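Local coordinates for cell division control protein (Pyrococcus abyssi, PDB 6RPP) that probably excises itself from a host MCM helicase precursor by protein splicing, joining the flanking sequences, through its HINT-fold intein domain, at residues 89-94 with 161-166; 97-102 with 119-124. The protein carries 2 engineered substitutions. All coordinates share one frame; numbering follows the deposited sequence.

Contact 1: residues 89-94 with 161-166; sequences KRIRVT and NGIFVH
Asn161 of a tight hairpin turn reaches across to strand 90-93, and alongside it Ile163 and Val165 pack on Ile91, so that in this HINT fold the C-terminal hairpin is laid against an outermost strand of the six-stranded sheet. Asn161 and Gly162, both with positive phi, form the type I' turn between strands 157-160 and 163-166. The amide ND2 of Asn161 gives a hydrogen bond of 2.9 Å to Arg90 O, arriving in the carbonyl plane, while Asn161 OD1 is held by the backbone N of Glu10, which fixes the rotation of the amide. Water 1 adds a second bridge, accepting from Arg90 N and donating to Asn161 O.

Next to this polar pair the contact is apolar. Ile91 CG2 lies 3.5 Å from Ile163 CD1, the two side chains crossing at a slant. With CG1 opposite the backbone N (chi1 -171°) and the chain straight beyond it, Ile91 puts CD1 tip to tip with Val165 CG2, 3.5 Å away. The strands run nearly parallel, 12° apart, yet their axes come no closer than 9.5 Å, a gap that side chains fill.

Lys89 wraps the turn: bends at chi2 and chi4 lead its methylenes past Asn161 O and bring NZ to Ile124 O. Replacing Lys89 with an alanine would probably uncover the turn and leave Ile124 O without its ammonium donor. Lys89 CB meets Ile163 CG1 at 3.7 Å, and because Gly162 has no side chain, Lys89 CE settles 3.8 Å from Gly162 CA.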
ATOM      1  N   LYS A  89     -10.592  -8.424   4.571  1.00 19.05           N
ATOM      2  CA  LYS A  89      -9.340  -7.683   4.551  1.00 17.75           C
ATOM      3  C   LYS A  89      -9.570  -6.295   5.129  1.00 19.23           C
ATOM      4  O   LYS A  89     -10.676  -5.748   5.006  1.00 19.29           O
ATOM      5  CB  LYS A  89      -8.790  -7.602   3.117  1.00 17.74           C
ATOM      6  CG  LYS A  89      -8.638  -8.980   2.442  1.00 17.24           C
ATOM      7  CD  LYS A  89      -7.844  -9.935   3.321  1.00 17.66           C
ATOM      8  CE  LYS A  89      -7.395 -11.202   2.546  1.00 18.95           C
ATOM      9  NZ  LYS A  89      -8.517 -12.131   2.189  1.00 19.94           N
ATOM     10  N   ARG A  90      -8.566  -5.742   5.829  1.00 15.36           N
ATOM     11  CA  ARG A  90      -8.710  -4.426   6.460  1.00 15.81           C
ATOM     12  C   ARG A  90      -7.423  -3.645   6.204  1.00 19.12           C
ATOM     13  O   ARG A  90      -6.326  -4.216   6.344  1.00 17.86           O
ATOM     14  CB  ARG A  90      -8.897  -4.563   7.966  1.00 20.80           C
ATOM     15  CG  ARG A  90     -10.161  -5.298   8.425  1.00 36.72           C
ATOM     16  CD  ARG A  90     -10.048  -5.615   9.915  1.00 60.50           C
ATOM     17  NE  ARG A  90     -11.155  -5.058  10.695  1.00 73.43           N
ATOM     18  CZ  ARG A  90     -11.081  -3.932  11.403  1.00 77.96           C
ATOM     19  NH1 ARG A  90      -9.947  -3.232  11.436  1.00 74.77           N
ATOM     20  NH2 ARG A  90     -12.143  -3.507  12.085  1.00 81.90           N
ATOM     21  N   ILE A  91      -7.517  -2.357   5.849  1.00 16.98           N
ATOM     22  CA  ILE A  91      -6.283  -1.575   5.693  1.00 18.18           C
ATOM     23  C   ILE A  91      -6.632  -0.119   6.005  1.00 17.70           C
ATOM     24  O   ILE A  91      -7.739   0.347   5.712  1.00 18.62           O
ATOM     25  CB  ILE A  91      -5.694  -1.753   4.268  1.00 14.85           C
ATOM     26  CG1 ILE A  91      -4.286  -1.105   4.181  1.00 15.12           C
ATOM     27  CG2 ILE A  91      -6.680  -1.193   3.197  1.00 15.22           C
ATOM     28  CD1 ILE A  91      -3.546  -1.483   2.933  1.00 18.67           C
ATOM     29  N   ARG A  92      -5.664   0.628   6.543  1.00 16.24           N
ATOM     30  CA  ARG A  92      -5.841   2.041   6.871  1.00 15.01           C
ATOM     31  C   ARG A  92      -4.964   2.844   5.938  1.00 13.47           C
ATOM     32  O   ARG A  92      -3.736   2.587   5.870  1.00 17.13           O
ATOM     33  CB  ARG A  92      -5.493   2.296   8.351  1.00 17.17           C
ATOM     34  CG  ARG A  92      -6.432   1.559   9.329  1.00 18.60           C
ATOM     35  CD  ARG A  92      -6.184   1.873  10.737  1.00 18.71           C
ATOM     36  NE  ARG A  92      -7.053   1.110  11.638  1.00 29.44           N
ATOM     37  CZ  ARG A  92      -8.239   1.503  12.097  1.00 41.96           C
ATOM     38  NH1 ARG A  92      -8.729   2.701  11.789  1.00 44.29           N
ATOM     39  NH2 ARG A  92      -8.921   0.696  12.912  1.00 36.82           N
ATOM     40  N   VAL A  93      -5.594   3.752   5.160  1.00 16.65           N
ATOM     41  CA  VAL A  93      -4.915   4.454   4.067  1.00 15.49           C
ATOM     42  C   VAL A  93      -5.288   5.926   4.068  1.00 17.48           C
ATOM     43  O   VAL A  93      -6.305   6.341   4.644  1.00 17.91           O
ATOM     44  CB  VAL A  93      -5.240   3.856   2.684  1.00 17.31           C
ATOM     45  CG1 VAL A  93      -4.874   2.351   2.631  1.00 17.42           C
ATOM     46  CG2 VAL A  93      -6.730   3.981   2.396  1.00 18.66           C
ATOM     47  N   THR A  94      -4.467   6.726   3.346  1.00 17.91           N
ATOM     48  CA  THR A  94      -4.856   8.110   3.165  1.00 16.25           C
ATOM     49  C   THR A  94      -6.086   8.214   2.247  1.00 17.97           C
ATOM     50  O   THR A  94      -6.387   7.318   1.446  1.00 18.38           O
ATOM     51  CB  THR A  94      -3.716   8.923   2.562  1.00 17.98           C
ATOM     52  OG1 THR A  94      -3.430   8.395   1.259  1.00 18.21           O
ATOM     53  CG2 THR A  94      -2.455   8.828   3.420  1.00 16.35           C
ATOM     54  N   ASN A 161      -1.540  -6.835   3.981  1.00 17.03           N
ATOM     55  CA  ASN A 161      -2.857  -6.992   4.656  1.00 15.25           C
ATOM     56  C   ASN A 161      -3.832  -7.762   3.755  1.00 17.60           C
ATOM     57  O   ASN A 161      -5.055  -7.548   3.827  1.00 17.47           O
ATOM     58  CB  ASN A 161      -3.439  -5.647   5.071  1.00 15.31           C
ATOM     59  CG  ASN A 161      -2.821  -5.098   6.334  1.00 19.05           C
ATOM     60  OD1 ASN A 161      -1.706  -5.475   6.695  1.00 17.81           O
ATOM     61  ND2 ASN A 161      -3.539  -4.235   7.028  1.00 17.57           N
ATOM     62  N   GLY A 162      -3.293  -8.646   2.904  1.00 15.63           N
ATOM     63  CA  GLY A 162      -4.096  -9.428   1.988  1.00 16.75           C
ATOM     64  C   GLY A 162      -4.664  -8.661   0.808  1.00 14.91           C
ATOM     65  O   GLY A 162      -5.504  -9.222   0.097  1.00 17.35           O
ATOM     66  N   ILE A 163      -4.222  -7.407   0.579  1.00 15.31           N
ATOM     67  CA  ILE A 163      -4.694  -6.546  -0.499  1.00 15.00           C
ATOM     68  C   ILE A 163      -3.523  -6.209  -1.419  1.00 18.02           C
ATOM     69  O   ILE A 163      -2.413  -6.043  -0.939  1.00 17.00           O
ATOM     70  CB  ILE A 163      -5.287  -5.253   0.106  1.00 16.22           C
ATOM     71  CG1 ILE A 163      -6.515  -5.587   0.983  1.00 18.17           C
ATOM     72  CG2 ILE A 163      -5.658  -4.232  -0.987  1.00 19.56           C
ATOM     73  CD1 ILE A 163      -6.998  -4.425   1.828  1.00 19.69           C
ATOM     74  N   PHE A 164      -3.736  -6.123  -2.744  1.00 17.07           N
ATOM     75  CA  PHE A 164      -2.671  -5.642  -3.627  1.00 16.21           C
ATOM     76  C   PHE A 164      -2.765  -4.139  -3.605  1.00 20.05           C
ATOM     77  O   PHE A 164      -3.622  -3.550  -4.269  1.00 20.83           O
ATOM     78  CB  PHE A 164      -2.854  -6.261  -5.011  1.00 17.83           C
ATOM     79  CG  PHE A 164      -2.463  -7.703  -4.997  1.00 19.96           C
ATOM     80  CD1 PHE A 164      -1.137  -8.080  -4.934  1.00 21.20           C
ATOM     81  CD2 PHE A 164      -3.444  -8.668  -4.959  1.00 21.20           C
ATOM     82  CE1 PHE A 164      -0.766  -9.421  -4.904  1.00 21.63           C
ATOM     83  CE2 PHE A 164      -3.106 -10.009  -4.922  1.00 20.90           C
ATOM     84  CZ  PHE A 164      -1.755 -10.380  -4.893  1.00 20.55           C
ATOM     85  N   VAL A 165      -1.912  -3.551  -2.775  1.00 17.53           N
ATOM     86  CA  VAL A 165      -1.923  -2.132  -2.432  1.00 18.15           C
ATOM     87  C   VAL A 165      -1.198  -1.373  -3.527  1.00 19.69           C
ATOM     88  O   VAL A 165      -0.070  -1.749  -3.898  1.00 18.90           O
ATOM     89  CB  VAL A 165      -1.226  -1.926  -1.082  1.00 17.94           C
ATOM     90  CG1 VAL A 165      -1.177  -0.480  -0.741  1.00 21.84           C
ATOM     91  CG2 VAL A 165      -1.970  -2.726   0.012  1.00 19.49           C
ATOM     92  N   HIS A 166      -1.807  -0.289  -4.029  1.00 18.64           N
ATOM     93  CA  HIS A 166      -1.136   0.492  -5.062  1.00 20.79           C
ATOM     94  C   HIS A 166       0.058   1.223  -4.460  1.00 21.86           C
ATOM     95  O   HIS A 166       0.047   1.627  -3.282  1.00 24.17           O
ATOM     96  CB  HIS A 166      -2.109   1.480  -5.725  1.00 23.02           C
ATOM     97  CG  HIS A 166      -1.503   2.242  -6.861  1.00 19.93           C
ATOM     98  ND1 HIS A 166      -0.865   3.455  -6.671  1.00 24.45           N
ATOM     99  CD2 HIS A 166      -1.388   1.958  -8.182  1.00 23.22           C
ATOM    100  CE1 HIS A 166      -0.393   3.883  -7.825  1.00 22.12           C
ATOM    101  NE2 HIS A 166      -0.710   3.005  -8.760  1.00 27.75           N
TER
HETATM  102  O   HOH W   1      -6.429  -7.710   6.231  1.00 17.15           O

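Contact 2: residues 97-102 with 119-124; sequences HPFFVL and NKIATI
Ile121 lies against Phe99 and Val101 where strand 98-102 crosses strand 120-124 at 114°, a steep crossing for neighbouring strands of one antiparallel sheet in the HINT domain. Its conformation decides what it touches: chi1 of 60° places CG1 between the backbone N and the carbonyl carbon, and the straight chi2 carries CD1 to the Phe99 ring, 3.8 Å from CD2. The methyl meets that ring obliquely. The other branch, CG2, lies beside the backbone N, 3.9 Å from Phe99 CB and 4.1 Å from Val101 CG2. Val101 in turn sends CG1, opposite its own N, past Asn119 CB at a slant; the Asn119 amide turns to other work, OD1 taking hydrogen bonds from Glu116 N and Arg110 NH1.

The side chain of Phe100 offers little more than CB, 4.4 Å from Ala122 CB; its ring leads away onto Leu58 and Met109. Lys120 likewise points its extended chain out of the contact.

The strands part quickly on either side of the crossing. Leu102 N donates to Lys120 O at 3.0 Å with an N-H...O angle of 157°, and Val101 CA approaches the same oxygen at 3.2 Å in a CA-H...O contact. Ile121 CA makes the matching contact with Phe100 O. Waters complete the pairing: water 2 links Phe100 O to Ala122 N, both in buried residues, and water 3 joins Leu102 O to Lys120 N beside the direct bond, where the residues are more exposed. Such chemistry is consistent with a crossing too steep for a regular run of direct bonds, while Ile121, Phe99 and Val101 keep one side apolar.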
ATOM      1  N   HIS A  97      -5.410   7.615  -1.433  1.00 21.12           N
ATOM      2  CA  HIS A  97      -4.723   6.396  -1.831  1.00 19.31           C
ATOM      3  C   HIS A  97      -5.587   5.616  -2.814  1.00 23.83           C
ATOM      4  O   HIS A  97      -6.749   5.311  -2.489  1.00 22.17           O
ATOM      5  CB  HIS A  97      -4.462   5.567  -0.581  1.00 16.83           C
ATOM      6  CG  HIS A  97      -3.799   4.264  -0.854  1.00 21.41           C
ATOM      7  ND1 HIS A  97      -2.432   4.129  -0.908  1.00 25.45           N
ATOM      8  CD2 HIS A  97      -4.321   3.033  -1.062  1.00 27.53           C
ATOM      9  CE1 HIS A  97      -2.134   2.883  -1.232  1.00 23.59           C
ATOM     10  NE2 HIS A  97      -3.258   2.181  -1.274  1.00 26.24           N
ATOM     11  N   PRO A  98      -5.065   5.229  -3.987  1.00 20.60           N
ATOM     12  CA  PRO A  98      -5.908   4.545  -4.968  1.00 24.18           C
ATOM     13  C   PRO A  98      -5.892   3.035  -4.795  1.00 25.20           C
ATOM     14  O   PRO A  98      -4.906   2.440  -4.371  1.00 25.31           O
ATOM     15  CB  PRO A  98      -5.290   4.951  -6.312  1.00 26.00           C
ATOM     16  CG  PRO A  98      -3.873   5.202  -6.005  1.00 25.47           C
ATOM     17  CD  PRO A  98      -3.803   5.711  -4.575  1.00 20.14           C
ATOM     18  N   PHE A  99      -7.021   2.425  -5.182  1.00 23.05           N
ATOM     19  CA  PHE A  99      -7.220   0.991  -5.223  1.00 22.84           C
ATOM     20  C   PHE A  99      -7.535   0.593  -6.650  1.00 21.15           C
ATOM     21  O   PHE A  99      -8.124   1.361  -7.389  1.00 23.75           O
ATOM     22  CB  PHE A  99      -8.390   0.548  -4.316  1.00 23.47           C
ATOM     23  CG  PHE A  99      -8.065   0.613  -2.874  1.00 20.88           C
ATOM     24  CD1 PHE A  99      -8.153   1.833  -2.211  1.00 23.88           C
ATOM     25  CD2 PHE A  99      -7.764  -0.503  -2.162  1.00 21.05           C
ATOM     26  CE1 PHE A  99      -7.855   1.927  -0.838  1.00 25.27           C
ATOM     27  CE2 PHE A  99      -7.438  -0.435  -0.802  1.00 25.27           C
ATOM     28  CZ  PHE A  99      -7.509   0.765  -0.122  1.00 23.42           C
ATOM     29  N   PHE A 100      -7.074  -0.593  -7.040  1.00 25.59           N
ATOM     30  CA  PHE A 100      -7.537  -1.240  -8.261  1.00 25.36           C
ATOM     31  C   PHE A 100      -8.978  -1.702  -8.077  1.00 26.22           C
ATOM     32  O   PHE A 100      -9.256  -2.481  -7.156  1.00 28.03           O
ATOM     33  CB  PHE A 100      -6.657  -2.453  -8.566  1.00 27.62           C
ATOM     34  CG  PHE A 100      -5.182  -2.132  -8.604  1.00 26.01           C
ATOM     35  CD1 PHE A 100      -4.631  -1.497  -9.705  1.00 28.30           C
ATOM     36  CD2 PHE A 100      -4.373  -2.445  -7.532  1.00 32.06           C
ATOM     37  CE1 PHE A 100      -3.279  -1.184  -9.739  1.00 31.66           C
ATOM     38  CE2 PHE A 100      -3.031  -2.130  -7.548  1.00 32.98           C
ATOM     39  CZ  PHE A 100      -2.474  -1.522  -8.641  1.00 29.59           C
ATOM     40  N   VAL A 101      -9.889  -1.262  -8.955  1.00 26.37           N
ATOM     41  CA  VAL A 101     -11.292  -1.661  -8.873  1.00 28.78           C
ATOM     42  C   VAL A 101     -11.689  -2.301 -10.186  1.00 33.60           C
ATOM     43  O   VAL A 101     -11.510  -1.705 -11.256  1.00 32.40           O
ATOM     44  CB  VAL A 101     -12.237  -0.478  -8.570  1.00 27.84           C
ATOM     45  CG1 VAL A 101     -13.688  -0.942  -8.618  1.00 29.93           C
ATOM     46  CG2 VAL A 101     -11.903   0.096  -7.190  1.00 26.46           C
ATOM     47  N   LEU A 102     -12.279  -3.478 -10.107  1.00 29.62           N
ATOM     48  CA  LEU A 102     -12.776  -4.149 -11.294  1.00 31.57           C
ATOM     49  C   LEU A 102     -14.236  -3.773 -11.478  1.00 41.00           C
ATOM     50  O   LEU A 102     -15.084  -4.143 -10.665  1.00 38.48           O
ATOM     51  CB  LEU A 102     -12.623  -5.655 -11.139  1.00 36.70           C
ATOM     52  CG  LEU A 102     -13.259  -6.500 -12.239  1.00 41.08           C
ATOM     53  CD1 LEU A 102     -12.494  -6.372 -13.553  1.00 41.66           C
ATOM     54  CD2 LEU A 102     -13.340  -7.954 -11.782  1.00 40.56           C
ATOM     55  N   ASN A 119     -17.813  -2.078  -4.424  1.00 28.08           N
ATOM     56  CA  ASN A 119     -16.701  -1.973  -5.365  1.00 23.86           C
ATOM     57  C   ASN A 119     -15.746  -3.132  -5.101  1.00 25.83           C
ATOM     58  O   ASN A 119     -15.333  -3.365  -3.956  1.00 26.57           O
ATOM     59  CB  ASN A 119     -15.936  -0.654  -5.202  1.00 22.64           C
ATOM     60  CG  ASN A 119     -16.692   0.595  -5.681  1.00 23.52           C
ATOM     61  OD1 ASN A 119     -16.204   1.693  -5.359  1.00 27.48           O
ATOM     62  ND2 ASN A 119     -17.791   0.473  -6.434  1.00 29.86           N
ATOM     63  N   LYS A 120     -15.386  -3.868  -6.143  1.00 24.76           N
ATOM     64  CA  LYS A 120     -14.464  -5.005  -5.964  1.00 22.02           C
ATOM     65  C   LYS A 120     -12.993  -4.586  -6.101  1.00 22.89           C
ATOM     66  O   LYS A 120     -12.580  -4.040  -7.130  1.00 24.63           O
ATOM     67  CB  LYS A 120     -14.822  -6.082  -6.999  1.00 24.81           C
ATOM     68  CG  LYS A 120     -16.170  -6.712  -6.716  1.00 32.13           C
ATOM     69  CD  LYS A 120     -16.469  -7.812  -7.738  1.00 37.79           C
ATOM     70  CE  LYS A 120     -17.676  -8.608  -7.313  1.00 44.29           C
ATOM     71  NZ  LYS A 120     -17.965  -9.737  -8.259  1.00 51.37           N
ATOM     72  N   ILE A 121     -12.176  -4.909  -5.084  1.00 20.30           N
ATOM     73  CA  ILE A 121     -10.763  -4.552  -5.090  1.00 20.12           C
ATOM     74  C   ILE A 121      -9.950  -5.837  -5.098  1.00 17.72           C
ATOM     75  O   ILE A 121     -10.438  -6.919  -4.772  1.00 19.41           O
ATOM     76  CB  ILE A 121     -10.323  -3.642  -3.905  1.00 16.97           C
ATOM     77  CG1 ILE A 121     -10.572  -4.300  -2.551  1.00 17.32           C
ATOM     78  CG2 ILE A 121     -11.094  -2.286  -4.013  1.00 23.32           C
ATOM     79  CD1 ILE A 121      -9.799  -3.643  -1.419  1.00 18.77           C
ATOM     80  N   ALA A 122      -8.681  -5.703  -5.447  1.00 20.23           N
ATOM     81  CA  ALA A 122      -7.836  -6.860  -5.674  1.00 18.41           C
ATOM     82  C   ALA A 122      -7.204  -7.364  -4.374  1.00 19.15           C
ATOM     83  O   ALA A 122      -6.580  -6.594  -3.646  1.00 21.33           O
ATOM     84  CB  ALA A 122      -6.743  -6.477  -6.676  1.00 20.53           C
ATOM     85  N   THR A 123      -7.407  -8.641  -4.072  1.00 18.55           N
ATOM     86  CA  THR A 123      -6.980  -9.209  -2.791  1.00 18.38           C
ATOM     87  C   THR A 123      -6.427 -10.603  -3.035  1.00 19.36           C
ATOM     88  O   THR A 123      -6.479 -11.139  -4.149  1.00 20.19           O
ATOM     89  CB  THR A 123      -8.143  -9.322  -1.793  1.00 18.26           C
ATOM     90  OG1 THR A 123      -9.075 -10.358  -2.215  1.00 20.42           O
ATOM     91  CG2 THR A 123      -8.884  -8.003  -1.624  1.00 18.28           C
ATOM     92  N   ILE A 124      -5.903 -11.209  -1.981  1.00 19.88           N
ATOM     93  CA  ILE A 124      -5.618 -12.642  -1.982  1.00 18.96           C
ATOM     94  C   ILE A 124      -6.582 -13.347  -1.033  1.00 23.26           C
ATOM     95  O   ILE A 124      -6.935 -12.814   0.036  1.00 24.32           O
ATOM     96  CB  ILE A 124      -4.146 -12.843  -1.571  1.00 20.28           C
ATOM     97  CG1 ILE A 124      -3.672 -14.183  -2.111  1.00 27.08           C
ATOM     98  CG2 ILE A 124      -3.906 -12.687  -0.044  1.00 27.28           C
ATOM     99  CD1 ILE A 124      -3.097 -14.015  -3.528  1.00 32.28           C
TER
HETATM  100  O   HOH W   2      -7.293  -3.133  -5.355  1.00 34.77           O
HETATM  101  O   HOH W   3     -16.696  -3.416  -8.673  1.00 37.20           O

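Overall arrangement
Both contacts draw on the same six-stranded sheet, which strands 90-93 and 98-103 enter in succession, and contact 2 is nested within the loop that contact 1 closes. Their centres are about 9 Å apart. Contact 2 is buried and adds direct and water-bridged backbone bonds to its apolar packing; contact 1 is only partly buried, although nearer the middle of the chain, and docks a separate hairpin mainly through side chains, with one water bridge. The turn and strand of 161-166 bind the two together: Gly162 O with Ile124 N and Phe164 N with Ala122 O are probable hydrogen bonds. Phe99 extends the apolar core between them, touching Ile91 and Val93, while Val165 rests on His97.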